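Local coordinates for protein putative carboxymuconolactone decarboxylase (Burkholderia xenovorans, PDB 2QEU) that is of unproven function but belongs to the carboxymuconolactone decarboxylase family of the AhpD-like clan, and may have the peroxiredoxin-type activity assigned to that family, at residues V33-A36 with E37-E41; H69-L72 with V73-A77; L97-D100 with E101-G105; I106-G109 with I110-Y113; K124-T127 with F128-F132. One frame throughout, in Å; residues are numbered along the deposited sequence. Where two conformers were deposited one is given.

Interaction 1. Residues V33-A36 with E37-E41; sequences VQLA and EYAPE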
loop_
_atom_site.group_PDB
_atom_site.type_symbol
_atom_site.label_atom_id
_atom_site.label_comp_id
_atom_site.label_asym_id
_atom_site.label_seq_id
_atom_site.Cartn_x
_atom_site.Cartn_y
_atom_site.Cartn_z
ATOM N N VAL B 33 16.031 13.056 -14.199
ATOM C CA VAL B 33 16.632 14.346 -14.524
ATOM C C VAL B 33 16.638 15.250 -13.298
ATOM O O VAL B 33 17.675 15.818 -12.931
ATOM C CB VAL B 33 15.911 15.079 -15.691
ATOM C CG1 VAL B 33 16.474 16.489 -15.877
ATOM C CG2 VAL B 33 16.019 14.261 -16.978
ATOM N N GLN B 34 15.478 15.351 -12.641
ATOM C CA GLN B 34 15.328 16.178 -11.436
ATOM C C GLN B 34 16.206 15.647 -10.305
ATOM O O GLN B 34 16.860 16.427 -9.631
ATOM C CB GLN B 34 13.844 16.293 -10.970
ATOM C CG GLN B 34 13.473 17.731 -10.481
ATOM C CD GLN B 34 12.163 17.818 -9.647
ATOM O OE1 GLN B 34 11.171 17.175 -9.968
ATOM N NE2 GLN B 34 12.161 18.660 -8.620
ATOM N N LEU B 35 16.226 14.324 -10.114
ATOM C CA LEU B 35 17.078 13.701 -9.089
ATOM C C LEU B 35 18.551 14.052 -9.356
ATOM O O LEU B 35 19.288 14.353 -8.435
ATOM C CB LEU B 35 16.978 12.192 -9.087
ATOM C CG LEU B 35 17.608 11.502 -7.848
ATOM C CD1 LEU B 35 16.758 11.760 -6.600
ATOM C CD2 LEU B 35 17.785 9.989 -8.111
ATOM N N ALA B 36 18.964 13.985 -10.619
ATOM C CA ALA B 36 20.341 14.336 -10.981
ATOM C C ALA B 36 20.649 15.773 -10.607
ATOM O O ALA B 36 21.730 16.070 -10.089
ATOM C CB ALA B 36 20.594 14.108 -12.477
ATOM N N GLU B 37 19.694 16.665 -10.850
ATOM C CA GLU B 37 19.885 18.071 -10.519
ATOM C C GLU B 37 20.052 18.319 -9.020
ATOM O O GLU B 37 21.005 18.979 -8.590
ATOM C CB GLU B 37 18.723 18.902 -11.058
ATOM C CG GLU B 37 18.771 20.364 -10.641
ATOM C CD GLU B 37 17.782 21.242 -11.401
ATOM O OE1 GLU B 37 16.754 20.693 -11.918
ATOM O OE2 GLU B 37 18.047 22.478 -11.458
ATOM N N TYR B 38 19.138 17.779 -8.227
ATOM C CA TYR B 38 19.020 18.099 -6.810
ATOM C C TYR B 38 19.735 17.183 -5.846
ATOM O O TYR B 38 19.942 17.551 -4.680
ATOM C CB TYR B 38 17.534 18.132 -6.456
ATOM C CG TYR B 38 16.831 19.311 -7.067
ATOM C CD1 TYR B 38 17.185 20.587 -6.724
ATOM C CD2 TYR B 38 15.784 19.132 -7.949
ATOM C CE1 TYR B 38 16.540 21.692 -7.274
ATOM C CE2 TYR B 38 15.128 20.215 -8.503
ATOM C CZ TYR B 38 15.508 21.486 -8.159
ATOM O OH TYR B 38 14.853 22.568 -8.702
ATOM N N ALA B 39 20.076 15.984 -6.313
ATOM C CA ALA B 39 20.640 14.933 -5.471
ATOM C C ALA B 39 21.629 14.132 -6.353
ATOM O O ALA B 39 21.426 12.931 -6.591
ATOM C CB ALA B 39 19.534 14.039 -4.924
ATOM N N PRO B 40 22.684 14.801 -6.868
ATOM C CA PRO B 40 23.528 14.096 -7.861
ATOM C C PRO B 40 24.288 12.850 -7.312
ATOM O O PRO B 40 24.460 11.844 -8.051
ATOM C CB PRO B 40 24.499 15.179 -8.330
ATOM C CG PRO B 40 24.516 16.162 -7.246
ATOM C CD PRO B 40 23.174 16.171 -6.615
ATOM N N GLU B 41 24.685 12.884 -6.036
ATOM C CA GLU B 41 25.299 11.698 -5.420
ATOM C C GLU B 41 24.322 10.544 -5.287
ATOM O O GLU B 41 24.690 9.393 -5.468
ATOM C CB GLU B 41 25.889 11.996 -4.044
ATOM C CG GLU B 41 26.967 13.036 -4.017
ATOM C CD GLU B 41 27.619 13.220 -2.635
ATOM O OE1 GLU B 41 27.003 12.948 -1.568
ATOM O OE2 GLU B 41 28.781 13.660 -2.615
#
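Gln34 reaches one helical turn forward to Tyr38. Its side chain was modelled in two conformers, and this account holds for one of them. From CB its chain runs out extended (chi2 -164°), and CG comes to the ring edge, in the ring plane, 3.6 Å from Tyr38 CE2. The carboxamide carbon CD follows at a slightly longer range. At the tip, Gln34 NE2 lies 3.4 Å from Tyr38 CE2, with the amide plane turned 75° to the ring, so the two flat groups are nearly perpendicular and do not stack. The other end of the amide, OE1, accepts a hydrogen bond from Arg123 of a second subunit. One face of the tyrosine is covered by the residue before it: Glu37 CG sits 4.0 Å above the ring plane, over its centre.

Beneath these side chains the helix ends. Glu37 N bonds to Val33 O and Tyr38 N to Gln34 O, and a last bond, more bent, joins Ala39 N to Leu35 O at 2.8 Å. Ala39 then leaves helical geometry and serves as N-cap of the next helix. Pro40, having no N-H to offer, cannot continue the series; its CB instead lies 3.4 Å from Ala36 O, a carbonyl that Ser10 OG binds. Leu35 CD1 touches Ala39 CB at 4.0 Å.

The contact is thus the junction between helices 30-38 and 40-53. Leu35 and Ala36 pack on Phe43 of the latter, Ala36 and Pro40 lie against helix 10-25, and Tyr38 packs on Val130 of the second subunit.

Interaction 2. Residues H69-L72 with V73-A77; sequences HLIL and VVLDA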
loop_
_atom_site.group_PDB
_atom_site.type_symbol
_atom_site.label_atom_id
_atom_site.label_comp_id
_atom_site.label_asym_id
_atom_site.label_seq_id
_atom_site.Cartn_x
_atom_site.Cartn_y
_atom_site.Cartn_z
ATOM N N HIS B 69 12.302 -6.063 -17.720
ATOM C CA HIS B 69 11.376 -4.942 -17.902
ATOM C C HIS B 69 9.906 -5.298 -17.771
ATOM O O HIS B 69 9.141 -4.475 -17.263
ATOM C CB HIS B 69 11.658 -4.224 -19.198
ATOM C CG HIS B 69 12.867 -3.358 -19.145
ATOM N ND1 HIS B 69 12.893 -2.143 -18.498
ATOM C CD2 HIS B 69 14.102 -3.548 -19.654
ATOM C CE1 HIS B 69 14.100 -1.613 -18.620
ATOM N NE2 HIS B 69 14.856 -2.440 -19.330
ATOM N N LEU B 70 9.509 -6.513 -18.140
ATOM C CA LEU B 70 8.150 -6.953 -17.854
ATOM C C LEU B 70 7.871 -6.946 -16.340
ATOM O O LEU B 70 6.813 -6.502 -15.924
ATOM C CB LEU B 70 7.882 -8.325 -18.450
ATOM C CG LEU B 70 6.470 -8.871 -18.201
ATOM C CD1 LEU B 70 5.405 -7.956 -18.735
ATOM C CD2 LEU B 70 6.401 -10.269 -18.823
ATOM N N ILE B 71 8.810 -7.437 -15.524
ATOM C CA ILE B 71 8.628 -7.370 -14.060
ATOM C C ILE B 71 8.412 -5.904 -13.618
ATOM O O ILE B 71 7.497 -5.620 -12.862
ATOM C CB ILE B 71 9.797 -8.056 -13.297
ATOM C CG1 ILE B 71 9.734 -9.591 -13.538
ATOM C CG2 ILE B 71 9.810 -7.700 -11.796
ATOM C CD1 ILE B 71 11.058 -10.382 -13.249
ATOM N N LEU B 72 9.215 -4.995 -14.175
ATOM C CA LEU B 72 9.087 -3.564 -13.849
ATOM C C LEU B 72 7.766 -2.989 -14.314
ATOM O O LEU B 72 7.156 -2.169 -13.616
ATOM C CB LEU B 72 10.314 -2.803 -14.305
ATOM C CG LEU B 72 11.540 -3.130 -13.476
ATOM C CD1 LEU B 72 12.811 -2.681 -14.264
ATOM C CD2 LEU B 72 11.469 -2.547 -12.109
ATOM N N VAL B 73 7.271 -3.463 -15.459
ATOM C CA VAL B 73 5.955 -3.057 -15.937
ATOM C C VAL B 73 4.891 -3.427 -14.896
ATOM O O VAL B 73 4.098 -2.611 -14.476
ATOM C CB VAL B 73 5.592 -3.689 -17.301
ATOM C CG1 VAL B 73 4.057 -3.602 -17.537
ATOM C CG2 VAL B 73 6.402 -3.084 -18.465
ATOM N N VAL B 74 4.916 -4.689 -14.462
ATOM C CA VAL B 74 3.896 -5.165 -13.515
ATOM C C VAL B 74 3.995 -4.395 -12.188
ATOM O O VAL B 74 2.993 -3.985 -11.600
ATOM C CB VAL B 74 4.008 -6.667 -13.344
ATOM C CG1 VAL B 74 2.939 -7.065 -12.237
ATOM C CG2 VAL B 74 3.712 -7.375 -14.645
ATOM N N LEU B 75 5.212 -4.184 -11.701
ATOM C CA LEU B 75 5.428 -3.359 -10.487
ATOM C C LEU B 75 4.932 -1.917 -10.644
ATOM O O LEU B 75 4.246 -1.413 -9.729
ATOM C CB LEU B 75 6.902 -3.369 -10.083
ATOM C CG LEU B 75 7.451 -4.698 -9.513
ATOM C CD1 LEU B 75 8.989 -4.618 -9.441
ATOM C CD2 LEU B 75 6.853 -5.069 -8.149
ATOM N N ASP B 76 5.195 -1.292 -11.791
ATOM C CA ASP B 76 4.654 0.031 -12.055
ATOM C C ASP B 76 3.115 0.007 -12.148
ATOM O O ASP B 76 2.471 1.009 -11.796
ATOM C CB ASP B 76 5.265 0.667 -13.285
ATOM C CG ASP B 76 6.661 1.196 -13.038
ATOM O OD1 ASP B 76 7.068 1.258 -11.864
ATOM O OD2 ASP B 76 7.333 1.606 -14.012
ATOM N N ALA B 77 2.535 -1.087 -12.631
ATOM C CA ALA B 77 1.076 -1.257 -12.590
ATOM C C ALA B 77 0.541 -1.216 -11.180
ATOM O O ALA B 77 -0.406 -0.461 -10.852
ATOM C CB ALA B 77 0.645 -2.540 -13.261
#
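The carboxylate of Asp76 lies flat over a backbone oxygen: Leu72 O sits over the plane of the group, 3.4 Å from Asp76 CG, and not at an edge. The same oxygen accepts Asp76 N, closing that turn of helix. The second flat group, the imidazole of His69, leads away from the contact to meet the ring of His88 with the planes about 35° apart. Its ND1 is hydrogen-bonded to His88 ND1 and its NE2 to Asp24 OD1, which together fix the rotation of the ring.

Both residues belong to helix 65-79, a buried helix of the all-helical AhpD-like fold. His88 probably corresponds to the histidine of the CxxC-x3-H redox motif of AhpD; this chain contains no cysteine.

Along the helix the regular bonds run from Val73 N to His69 O, Val74 N to Leu70 O and Leu75 N to Ile71 O, the last the straightest at 171°. Leu75 carries most of the side-chain packing. With CG beside its own backbone N (chi1 -70°), the chain leans back over the preceding turn, CG lying 3.5 Å from Ile71 O. Its CD1 then meets Ile71 CG2 at 4.0 Å, the two chains running side by side in the same direction, and Leu72 CD2 at 4.2 Å, this time at a slant. Leu72 packs against Val112 of a neighbouring subunit, and Leu75 against Ile78 of that same subunit. On another side of the helix, Val74 CG2 rests 3.5 Å from Leu70 O.

Interaction 3. Residues L97-D100 with E101-G105; sequences LSVD and ELIEG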
loop_
_atom_site.group_PDB
_atom_site.type_symbol
_atom_site.label_atom_id
_atom_site.label_comp_id
_atom_site.label_asym_id
_atom_site.label_seq_id
_atom_site.Cartn_x
_atom_site.Cartn_y
_atom_site.Cartn_z
ATOM N N LEU B 97 10.097 -8.262 -26.147
ATOM C CA LEU B 97 8.862 -8.772 -25.570
ATOM C C LEU B 97 7.708 -8.580 -26.541
ATOM O O LEU B 97 7.600 -7.534 -27.149
ATOM C CB LEU B 97 8.535 -8.021 -24.291
ATOM C CG LEU B 97 7.449 -8.685 -23.403
ATOM C CD1 LEU B 97 8.036 -9.803 -22.564
ATOM C CD2 LEU B 97 6.695 -7.620 -22.559
ATOM N N SER B 98 6.858 -9.589 -26.698
ATOM C CA SER B 98 5.638 -9.440 -27.495
ATOM C C SER B 98 4.506 -8.808 -26.702
ATOM O O SER B 98 4.468 -8.876 -25.457
ATOM C CB SER B 98 5.187 -10.791 -28.027
ATOM O OG SER B 98 4.639 -11.582 -27.006
ATOM N N VAL B 99 3.560 -8.221 -27.429
ATOM C CA VAL B 99 2.340 -7.713 -26.802
ATOM C C VAL B 99 1.572 -8.838 -26.066
ATOM O O VAL B 99 1.113 -8.675 -24.937
ATOM C CB VAL B 99 1.411 -6.929 -27.786
ATOM C CG1 VAL B 99 0.109 -6.472 -27.030
ATOM C CG2 VAL B 99 2.176 -5.716 -28.382
ATOM N N ASP B 100 1.486 -10.012 -26.683
ATOM C CA ASP B 100 0.849 -11.138 -25.977
ATOM C C ASP B 100 1.478 -11.442 -24.630
ATOM O O ASP B 100 0.748 -11.679 -23.673
ATOM C CB ASP B 100 0.896 -12.398 -26.830
ATOM C CG ASP B 100 -0.027 -12.350 -28.025
ATOM O OD1 ASP B 100 -0.978 -11.538 -28.048
ATOM O OD2 ASP B 100 0.221 -13.130 -28.967
ATOM N N GLU B 101 2.816 -11.490 -24.560
ATOM C CA GLU B 101 3.520 -11.738 -23.298
ATOM C C GLU B 101 3.272 -10.608 -22.287
ATOM O O GLU B 101 3.150 -10.843 -21.102
ATOM C CB GLU B 101 5.032 -11.876 -23.490
ATOM C CG GLU B 101 5.469 -13.109 -24.220
ATOM C CD GLU B 101 6.966 -13.121 -24.485
ATOM O OE1 GLU B 101 7.512 -12.123 -25.022
ATOM O OE2 GLU B 101 7.590 -14.112 -24.085
ATOM N N LEU B 102 3.230 -9.380 -22.785
ATOM C CA LEU B 102 2.980 -8.227 -21.948
ATOM C C LEU B 102 1.646 -8.405 -21.232
ATOM O O LEU B 102 1.533 -8.245 -20.012
ATOM C CB LEU B 102 2.934 -6.955 -22.798
ATOM C CG LEU B 102 2.688 -5.630 -22.046
ATOM C CD1 LEU B 102 3.931 -5.276 -21.178
ATOM C CD2 LEU B 102 2.316 -4.506 -23.023
ATOM N N ILE B 103 0.613 -8.720 -22.008
ATOM C CA ILE B 103 -0.721 -8.881 -21.490
ATOM C C ILE B 103 -0.718 -10.036 -20.458
ATOM O O ILE B 103 -1.284 -9.910 -19.388
ATOM C CB ILE B 103 -1.773 -9.100 -22.619
ATOM C CG1 ILE B 103 -1.934 -7.840 -23.525
ATOM C CG2 ILE B 103 -3.134 -9.511 -22.044
ATOM C CD1 ILE B 103 -2.681 -8.126 -24.818
ATOM N N GLU B 104 -0.111 -11.169 -20.812
ATOM C CA GLU B 104 -0.096 -12.311 -19.883
ATOM C C GLU B 104 0.522 -11.936 -18.529
ATOM O O GLU B 104 0.024 -12.362 -17.512
ATOM C CB GLU B 104 0.601 -13.534 -20.501
ATOM C CG GLU B 104 -0.198 -14.153 -21.655
ATOM C CD GLU B 104 0.400 -15.484 -22.179
ATOM O OE1 GLU B 104 1.207 -16.077 -21.439
ATOM O OE2 GLU B 104 -0.001 -15.976 -23.264
ATOM N N GLY B 105 1.609 -11.153 -18.556
ATOM C CA GLY B 105 2.290 -10.750 -17.349
ATOM C C GLY B 105 1.476 -9.818 -16.501
ATOM O O GLY B 105 1.379 -9.968 -15.284
#
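Ser98 and Glu101 exchange two hydrogen bonds that form a capping box at the start of helix 99-113. Ser98 OG, held between its own backbone N and carbonyl carbon (chi1 73°), accepts Glu101 N at 3.1 Å. In return Glu101, its CG beside the backbone N, directs a chain extended beyond CG back toward Ser98, and OE1 takes Ser98 N at 3.1 Å through its anti lone pair, in an almost straight bond of 170°. The second carboxylate oxygen, OE2, is hydrogen-bonded to Tyr67 OH, so both oxygens of this buried group are occupied.

The backbone bonds begin here too, with Leu102 N to Ser98 O, Ile103 N to Val99 O and Glu104 N to Asp100 O, each about 3.0 Å.

Leu97 flanks the box. Its CD1 lies 3.4 Å from Glu101 OE1, while CD2 makes the apolar contact with Leu102 CB at 3.8 Å, the two leucines crossing at about a right angle. Further round, Val99 CG1 touches Ile103 CD1 at 3.9 Å, and Ile103 also packs on Tyr38 of another subunit.

The Glu104 carboxylate bonds to the backbone N-H groups of Lys62 and Leu63 of a neighbouring subunit. For Glu101, burial beside Leu97 would by itself disfavour the charge, but the N-H of Ser98, the Tyr67 bond and the helix N-terminus probably offset this.

Interaction 4. Residues I106-G109 with I110-Y113; sequences ILLG and IIVY. With ACT (acetate ion), chain F.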
loop_
_atom_site.group_PDB
_atom_site.type_symbol
_atom_site.label_atom_id
_atom_site.label_comp_id
_atom_site.label_asym_id
_atom_site.label_seq_id
_atom_site.Cartn_x
_atom_site.Cartn_y
_atom_site.Cartn_z
ATOM N N ILE B 106 0.918 -8.787 -17.161
ATOM C CA ILE B 106 0.108 -7.797 -16.478
ATOM C C ILE B 106 -1.095 -8.410 -15.772
ATOM O O ILE B 106 -1.455 -8.030 -14.653
ATOM C CB ILE B 106 -0.323 -6.627 -17.391
ATOM C CG1 ILE B 106 0.908 -5.826 -17.765
ATOM C CG2 ILE B 106 -1.330 -5.681 -16.683
ATOM C CD1 ILE B 106 0.666 -4.790 -18.924
ATOM N N LEU B 107 -1.776 -9.334 -16.429
ATOM C CA LEU B 107 -2.931 -10.002 -15.826
ATOM C C LEU B 107 -2.643 -10.619 -14.485
ATOM O O LEU B 107 -3.494 -10.697 -13.615
ATOM C CB LEU B 107 -3.523 -11.016 -16.800
ATOM C CG LEU B 107 -4.133 -10.474 -18.112
ATOM C CD1 LEU B 107 -4.482 -11.651 -19.052
ATOM C CD2 LEU B 107 -5.412 -9.664 -17.728
ATOM N N LEU B 108 -1.415 -11.123 -14.313
ATOM C CA LEU B 108 -1.049 -11.826 -13.060
ATOM C C LEU B 108 -1.131 -10.887 -11.868
ATOM O O LEU B 108 -1.404 -11.311 -10.735
ATOM C CB LEU B 108 0.366 -12.424 -13.193
ATOM C CG LEU B 108 0.518 -13.527 -14.246
ATOM C CD1 LEU B 108 2.014 -13.887 -14.507
ATOM C CD2 LEU B 108 -0.316 -14.783 -14.009
ATOM N N GLY B 109 -0.967 -9.581 -12.107
ATOM C CA GLY B 109 -1.200 -8.596 -11.032
ATOM C C GLY B 109 -2.569 -8.655 -10.397
ATOM O O GLY B 109 -2.692 -8.307 -9.216
ATOM N N ILE B 110 -3.601 -9.083 -11.128
ATOM C CA ILE B 110 -4.951 -9.191 -10.616
ATOM C C ILE B 110 -5.028 -10.228 -9.454
ATOM O O ILE B 110 -5.709 -10.063 -8.456
ATOM C CB ILE B 110 -5.959 -9.556 -11.727
ATOM C CG1 ILE B 110 -5.985 -8.439 -12.774
ATOM C CG2 ILE B 110 -7.368 -9.799 -11.131
ATOM C CD1 ILE B 110 -6.708 -8.791 -14.056
ATOM N N ILE B 111 -4.235 -11.318 -9.586
ATOM C CA ILE B 111 -4.209 -12.329 -8.524
ATOM C C ILE B 111 -3.844 -11.722 -7.154
ATOM O O ILE B 111 -4.507 -11.989 -6.155
ATOM C CB ILE B 111 -3.239 -13.462 -8.883
ATOM C CG1 ILE B 111 -3.813 -14.290 -10.050
ATOM C CG2 ILE B 111 -2.967 -14.344 -7.642
ATOM C CD1 ILE B 111 -2.853 -15.309 -10.638
ATOM N N VAL B 112 -2.759 -10.934 -7.119
ATOM C CA VAL B 112 -2.179 -10.459 -5.889
ATOM C C VAL B 112 -2.727 -9.096 -5.453
ATOM O O VAL B 112 -2.770 -8.799 -4.284
ATOM C CB VAL B 112 -0.628 -10.475 -5.950
ATOM C CG1 VAL B 112 0.002 -10.099 -4.611
ATOM C CG2 VAL B 112 -0.111 -11.913 -6.421
ATOM N N TYR B 113 -3.131 -8.309 -6.438
ATOM C CA TYR B 113 -3.518 -6.902 -6.253
ATOM C C TYR B 113 -4.928 -6.506 -6.782
ATOM O O TYR B 113 -5.322 -5.333 -6.669
ATOM C CB TYR B 113 -2.392 -5.965 -6.679
ATOM C CG TYR B 113 -1.288 -5.864 -5.660
ATOM C CD1 TYR B 113 -1.387 -5.001 -4.587
ATOM C CD2 TYR B 113 -0.127 -6.646 -5.785
ATOM C CE1 TYR B 113 -0.315 -4.902 -3.664
ATOM C CE2 TYR B 113 0.903 -6.573 -4.878
ATOM C CZ TYR B 113 0.806 -5.692 -3.831
ATOM O OH TYR B 113 1.846 -5.613 -2.937
HETATM C C ACT F . 1.888 -3.318 -0.829
HETATM O O ACT F . 2.692 -2.717 -0.059
HETATM O OXT ACT F . 1.856 -2.899 -1.968
HETATM C CH3 ACT F . 1.034 -4.469 -0.454
#
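Ile110 lies alongside Leu107, its CD1 against Leu107 CD2 at 4.0 Å with both chains pointing the same way. They sit near the C-terminal end of helix 99-113, where residues 106-111 are joined by three-residue bonds, as in a 3-10 turn, before the last turn reverts to four. Ile110 N bonds to Leu107 O at 3.0 Å, coming from above the carbonyl plane, 50° out of it, while Ile106 O is 4.3 Å away from Ile110 N. The next bond of this kind, Ile111 N to Leu108 O, is weak. Ile110 has CG1 beside its backbone N (chi1 -63°), which carries the chain back over Leu107 O; CB lies 3.3 Å from that oxygen.

The flank of the helix is buried by Trp118, which touches Ile106, Leu107 and Ile110, and by a neighbouring subunit, whose Met53 and Tyr46 pack on Ile110 and Ile111. Tyr113 extends beyond the last turn towards a bound acetate, probably from the crystallisation liquor; its weak hydrogen bond to OXT is doubtful, since the two groups are modelled too close together. Gly109 O is shared at the helix end, receiving Val112 N weakly and Tyr113 N at 2.8 Å.

Interaction 5. Residues K124-T127 with F128-F132; sequences KAVT and FAVEF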
loop_
_atom_site.group_PDB
_atom_site.type_symbol
_atom_site.label_atom_id
_atom_site.label_comp_id
_atom_site.label_asym_id
_atom_site.label_seq_id
_atom_site.Cartn_x
_atom_site.Cartn_y
_atom_site.Cartn_z
ATOM N N LYS B 124 -2.945 0.722 -19.249
ATOM C CA LYS B 124 -2.353 1.808 -20.077
ATOM C C LYS B 124 -1.109 1.295 -20.848
ATOM O O LYS B 124 -0.805 1.732 -21.998
ATOM C CB LYS B 124 -1.963 2.960 -19.163
ATOM C CG LYS B 124 -3.084 3.608 -18.359
ATOM C CD LYS B 124 -2.565 4.768 -17.501
ATOM C CE LYS B 124 -3.737 5.603 -16.993
ATOM N NZ LYS B 124 -3.310 6.593 -16.011
ATOM N N ALA B 125 -0.401 0.349 -20.244
ATOM C CA ALA B 125 0.745 -0.314 -20.891
ATOM C C ALA B 125 0.299 -1.044 -22.154
ATOM O O ALA B 125 1.015 -1.036 -23.143
ATOM C CB ALA B 125 1.462 -1.286 -19.876
ATOM N N VAL B 126 -0.877 -1.672 -22.099
ATOM C CA VAL B 126 -1.413 -2.449 -23.206
ATOM C C VAL B 126 -1.875 -1.516 -24.325
ATOM O O VAL B 126 -1.593 -1.738 -25.511
ATOM C CB VAL B 126 -2.531 -3.408 -22.736
ATOM C CG1 VAL B 126 -3.149 -4.184 -23.969
ATOM C CG2 VAL B 126 -1.975 -4.416 -21.691
ATOM N N THR B 127 -2.572 -0.452 -23.943
ATOM C CA THR B 127 -2.993 0.582 -24.895
ATOM C C THR B 127 -1.780 1.122 -25.699
ATOM O O THR B 127 -1.794 1.193 -26.943
ATOM C CB THR B 127 -3.679 1.735 -24.204
ATOM O OG1 THR B 127 -4.832 1.241 -23.524
ATOM C CG2 THR B 127 -4.089 2.846 -25.227
ATOM N N PHE B 128 -0.736 1.496 -24.972
ATOM C CA PHE B 128 0.530 1.883 -25.574
ATOM C C PHE B 128 1.117 0.779 -26.453
ATOM O O PHE B 128 1.543 1.069 -27.589
ATOM C CB PHE B 128 1.544 2.315 -24.492
ATOM C CG PHE B 128 2.952 2.506 -25.017
ATOM C CD1 PHE B 128 3.318 3.655 -25.692
ATOM C CD2 PHE B 128 3.899 1.513 -24.849
ATOM C CE1 PHE B 128 4.620 3.815 -26.168
ATOM C CE2 PHE B 128 5.164 1.651 -25.309
ATOM C CZ PHE B 128 5.531 2.794 -25.994
ATOM N N ALA B 129 1.142 -0.447 -25.938
ATOM C CA ALA B 129 1.841 -1.569 -26.580
ATOM C C ALA B 129 1.262 -1.866 -27.966
ATOM O O ALA B 129 1.981 -2.168 -28.923
ATOM C CB ALA B 129 1.727 -2.793 -25.721
ATOM N N VAL B 130 -0.055 -1.808 -28.056
ATOM C CA VAL B 130 -0.738 -2.074 -29.337
ATOM C C VAL B 130 -0.277 -1.106 -30.435
ATOM O O VAL B 130 -0.069 -1.523 -31.538
ATOM C CB VAL B 130 -2.286 -2.085 -29.146
ATOM C CG1 VAL B 130 -3.054 -2.013 -30.522
ATOM C CG2 VAL B 130 -2.688 -3.340 -28.270
ATOM N N GLU B 131 -0.066 0.147 -30.085
ATOM C CA GLU B 131 0.445 1.134 -31.012
ATOM C C GLU B 131 1.950 0.975 -31.211
ATOM O O GLU B 131 2.464 1.041 -32.348
ATOM C CB GLU B 131 0.080 2.553 -30.577
ATOM C CG GLU B 131 -1.437 2.804 -30.399
ATOM C CD GLU B 131 -2.304 2.289 -31.541
ATOM O OE1 GLU B 131 -1.981 2.597 -32.722
ATOM O OE2 GLU B 131 -3.311 1.581 -31.261
ATOM N N PHE B 132 2.680 0.721 -30.136
ATOM C CA PHE B 132 4.128 0.586 -30.244
ATOM C C PHE B 132 4.592 -0.636 -31.058
ATOM O O PHE B 132 5.622 -0.589 -31.720
ATOM C CB PHE B 132 4.789 0.578 -28.851
ATOM C CG PHE B 132 6.296 0.740 -28.910
ATOM C CD1 PHE B 132 6.868 1.860 -29.489
ATOM C CD2 PHE B 132 7.129 -0.247 -28.406
ATOM C CE1 PHE B 132 8.226 2.003 -29.507
ATOM C CE2 PHE B 132 8.490 -0.121 -28.436
ATOM C CZ PHE B 132 9.046 0.995 -29.022
HETATM O O HOH W 1 -3.881 1.381 -28.500
#
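Ala129 is pressed close onto the preceding turn of helix 122-137: its CB lies 3.2 Å from Ala125 O, the oxygen that also accepts Ala129 N at 2.9 Å in a rather bent bond. Next to it, Val130 N bonds to Val126 O. The CG1 of Val130 stands anti to the backbone N (chi1 166°), which places CG2 beside the N and within 3.4 Å of Val126 O. The two valines meet only loosely, with Val126 CG1 and Val130 CG2 4.4 Å apart. Val126 and Ala129 face helix 99-113, Val126 packing on Ile103 and Ile106, and Ala129 on Leu102; Val130 packs on Tyr38 of a neighbouring subunit.

The solvent side is slacker. Thr127 O is 3.7 Å from Glu131 N, longer than a regular helical bond, and a water takes up the carbonyl instead, donating to Thr127 O at 2.6 Å and to Glu131 OE2 at 2.8 Å. Glu131 reaches the water because its chain bends at chi2 (-47°). Thr127 OG1 bonds to Arg123 O and, weakly, to Gln34 NE2 of a neighbouring subunit.

Phe128 N bonds to Lys124 O almost straight, at 172°, and Ala125 O lies at the edge of the Phe128 ring, near its plane. One helix thus carries two chemistries: the small Ala129 allows close approach to the core, while on the outer side the water serves Thr127 O and Glu131 OE2, and Lys134 pairs with Glu131 OE1 in a salt bridge.

How the interactions relate
The five contacts follow one another along the chain in the order 1 to 5. Interaction 1, between helices 30-38 and 40-53, stands apart, its centre about 24 Å from that of interaction 2 and about 30 Å or more from the others. The rest form one bundle: interaction 2 on helix 65-79, interactions 3 and 4 in succession on helix 99-113, and interaction 5 on helix 122-137. Interactions 2 and 3, 2 and 4, and 3 and 5 have centres about 11 Å apart for each pair; Val73 touches Leu102, Ile106 and Ala125. Within the six-chain assembly, the distant helix junction is brought onto a neighbour's bundle, while interactions 2, 3 and 4 all meet one common subunit.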